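Local coordinates for fiber protein (Snake adenovirus 1, PDB 4D0U) that probably forms the trimeric spikes at the capsid vertices and attaches the virion to its host receptor through this head domain, at residues A[38-43]-A[59-64]. The protein carries 2 engineered substitutions. Residues are numbered along the deposited sequence; the frame is centred on the assembly and turned at random.
Sequences SKTSLD and QAREEE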
loop_
_atom_site.group_PDB
_atom_site.type_symbol
_atom_site.label_atom_id
_atom_site.label_comp_id
_atom_site.label_asym_id
_atom_site.label_seq_id
_atom_site.Cartn_x
_atom_site.Cartn_y
_atom_site.Cartn_z
ATOM N N SER A 38 -11.436 10.243 15.322
ATOM C CA SER A 38 -10.891 9.293 14.341
ATOM C C SER A 38 -11.914 8.999 13.236
ATOM O O SER A 38 -13.131 9.016 13.478
ATOM C CB SER A 38 -10.465 7.988 15.040
ATOM O OG SER A 38 -9.801 7.101 14.148
ATOM N N LYS A 39 -11.422 8.709 12.033
ATOM C CA LYS A 39 -12.310 8.255 10.954
ATOM C C LYS A 39 -12.431 6.730 10.905
ATOM O O LYS A 39 -13.224 6.196 10.122
ATOM C CB LYS A 39 -11.843 8.791 9.603
ATOM C CG LYS A 39 -11.892 10.313 9.488
ATOM C CD LYS A 39 -11.399 10.774 8.124
ATOM C CE LYS A 39 -11.077 12.254 8.117
ATOM N NZ LYS A 39 -10.899 12.791 6.738
ATOM N N THR A 40 -11.664 6.060 11.764
ATOM C CA THR A 40 -11.628 4.596 11.799
ATOM C C THR A 40 -12.792 4.050 12.603
ATOM O O THR A 40 -12.897 4.311 13.800
ATOM C CB THR A 40 -10.291 4.091 12.362
ATOM O OG1 THR A 40 -9.234 4.585 11.532
ATOM C CG2 THR A 40 -10.228 2.579 12.355
ATOM N N SER A 41 -13.666 3.303 11.939
ATOM C CA SER A 41 -14.870 2.741 12.573
ATOM C C SER A 41 -14.740 1.243 12.882
ATOM O O SER A 41 -15.563 0.669 13.598
ATOM C CB SER A 41 -16.090 2.977 11.680
ATOM O OG SER A 41 -15.844 2.591 10.330
ATOM N N LEU A 42 -13.727 0.595 12.306
ATOM C CA LEU A 42 -13.426 -0.804 12.611
ATOM C C LEU A 42 -11.941 -1.036 12.408
ATOM O O LEU A 42 -11.373 -0.615 11.397
ATOM C CB LEU A 42 -14.231 -1.757 11.717
ATOM C CG LEU A 42 -13.803 -3.225 11.894
ATOM C CD1 LEU A 42 -14.611 -3.863 13.007
ATOM C CD2 LEU A 42 -13.929 -4.028 10.614
ATOM N N ASP A 43 -11.294 -1.685 13.369
ATOM C CA ASP A 43 -9.894 -2.011 13.187
ATOM C C ASP A 43 -9.549 -3.260 13.938
ATOM O O ASP A 43 -9.223 -3.167 15.126
ATOM C CB ASP A 43 -9.011 -0.849 13.677
ATOM C CG ASP A 43 -7.780 -0.666 12.837
ATOM O OD1 ASP A 43 -7.623 -1.438 11.869
ATOM O OD2 ASP A 43 -6.970 0.259 13.118
ATOM N N GLN A 59 -5.233 -7.745 9.131
ATOM C CA GLN A 59 -5.942 -6.611 9.759
ATOM C C GLN A 59 -7.051 -6.170 8.850
ATOM O O GLN A 59 -6.850 -6.041 7.642
ATOM C CB GLN A 59 -4.966 -5.470 10.027
ATOM C CG GLN A 59 -5.638 -4.148 10.389
ATOM C CD GLN A 59 -4.674 -2.983 10.308
ATOM O OE1 GLN A 59 -3.547 -3.137 9.840
ATOM N NE2 GLN A 59 -5.111 -1.817 10.765
ATOM N N ALA A 60 -8.255 -5.987 9.400
ATOM C CA ALA A 60 -9.400 -5.500 8.618
ATOM C C ALA A 60 -9.751 -4.136 9.162
ATOM O O ALA A 60 -9.952 -3.981 10.377
ATOM C CB ALA A 60 -10.602 -6.451 8.754
ATOM N N ARG A 61 -9.754 -3.138 8.292
ATOM C CA ARG A 61 -10.009 -1.760 8.731
ATOM C C ARG A 61 -11.135 -1.136 7.919
ATOM O O ARG A 61 -11.195 -1.257 6.704
ATOM C CB ARG A 61 -8.730 -0.917 8.619
ATOM C CG ARG A 61 -8.913 0.553 8.987
ATOM C CD ARG A 61 -7.623 1.306 8.747
ATOM N NE ARG A 61 -6.687 1.090 9.842
ATOM C CZ ARG A 61 -5.375 1.354 9.790
ATOM N NH1 ARG A 61 -4.804 1.839 8.675
ATOM N NH2 ARG A 61 -4.629 1.123 10.867
ATOM N N GLU A 62 -12.040 -0.443 8.605
ATOM C CA GLU A 62 -13.048 0.379 7.929
ATOM C C GLU A 62 -12.813 1.852 8.297
ATOM O O GLU A 62 -12.626 2.165 9.476
ATOM C CB GLU A 62 -14.430 -0.056 8.381
ATOM C CG GLU A 62 -15.523 0.663 7.616
ATOM C CD GLU A 62 -16.900 0.269 8.066
ATOM O OE1 GLU A 62 -17.318 0.700 9.171
ATOM O OE2 GLU A 62 -17.551 -0.486 7.330
ATOM N N GLU A 63 -12.773 2.722 7.286
ATOM C CA GLU A 63 -12.618 4.157 7.488
ATOM C C GLU A 63 -13.772 4.902 6.854
ATOM O O GLU A 63 -14.110 4.681 5.689
ATOM C CB GLU A 63 -11.286 4.675 6.919
ATOM C CG GLU A 63 -10.086 4.045 7.606
ATOM C CD GLU A 63 -8.801 4.230 6.802
ATOM O OE1 GLU A 63 -8.264 5.358 6.837
ATOM O OE2 GLU A 63 -8.326 3.252 6.176
ATOM N N GLU A 64 -14.380 5.790 7.647
ATOM C CA GLU A 64 -15.498 6.581 7.167
ATOM C C GLU A 64 -14.960 7.927 6.681
ATOM O O GLU A 64 -14.425 8.719 7.477
ATOM C CB GLU A 64 -16.549 6.724 8.278
ATOM C CG GLU A 64 -17.347 5.429 8.442
ATOM C CD GLU A 64 -18.120 5.326 9.743
ATOM O OE1 GLU A 64 -18.086 6.277 10.563
ATOM O OE2 GLU A 64 -18.774 4.276 9.941
#
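Ser41 and Leu42 both face Glu62, whose carbonyl oxygen takes two N-H groups: Ser41 N at 2.9 Å and, weakly, Leu42 N. The ladder continues with Glu62 N to Leu42 O (2.9 Å) and Glu64 N to Lys39 O (2.8 Å, nearly straight). Ser41 OG donates to the anti lone pair of Glu62 OE1 at 2.7 Å; chi1 of 49° sets the hydroxyl between its backbone N and carbonyl carbon, near the extended glutamate. Glu62 OE2 turns to Arg71, while the CB atoms of Leu42 and Glu62 pack at 3.7 Å and Leu42 reaches helix 91-98. On the face of Thr40 and Asp43, Gln59 NE2 makes a straight 2.8 Å bond to the syn side of Asp43 OD1, which lies in the amide plane. The Arg61 chain, bent at chi3 (-80°), brings its guanidinium edge to the same carboxylate in a weak salt bridge, NH2 to OD2 3.4 Å; NE weakly meets both oxygens, the planes steeply inclined. Stronger partners lie on other subunits: Glu63 of the second subunit for Arg61, Asp43 of the third subunit for Lys39. Ser41 and Leu42 opposite Glu62 form a classic beta bulge in the fibre-head hairpin of strands 40-49 and 55-65.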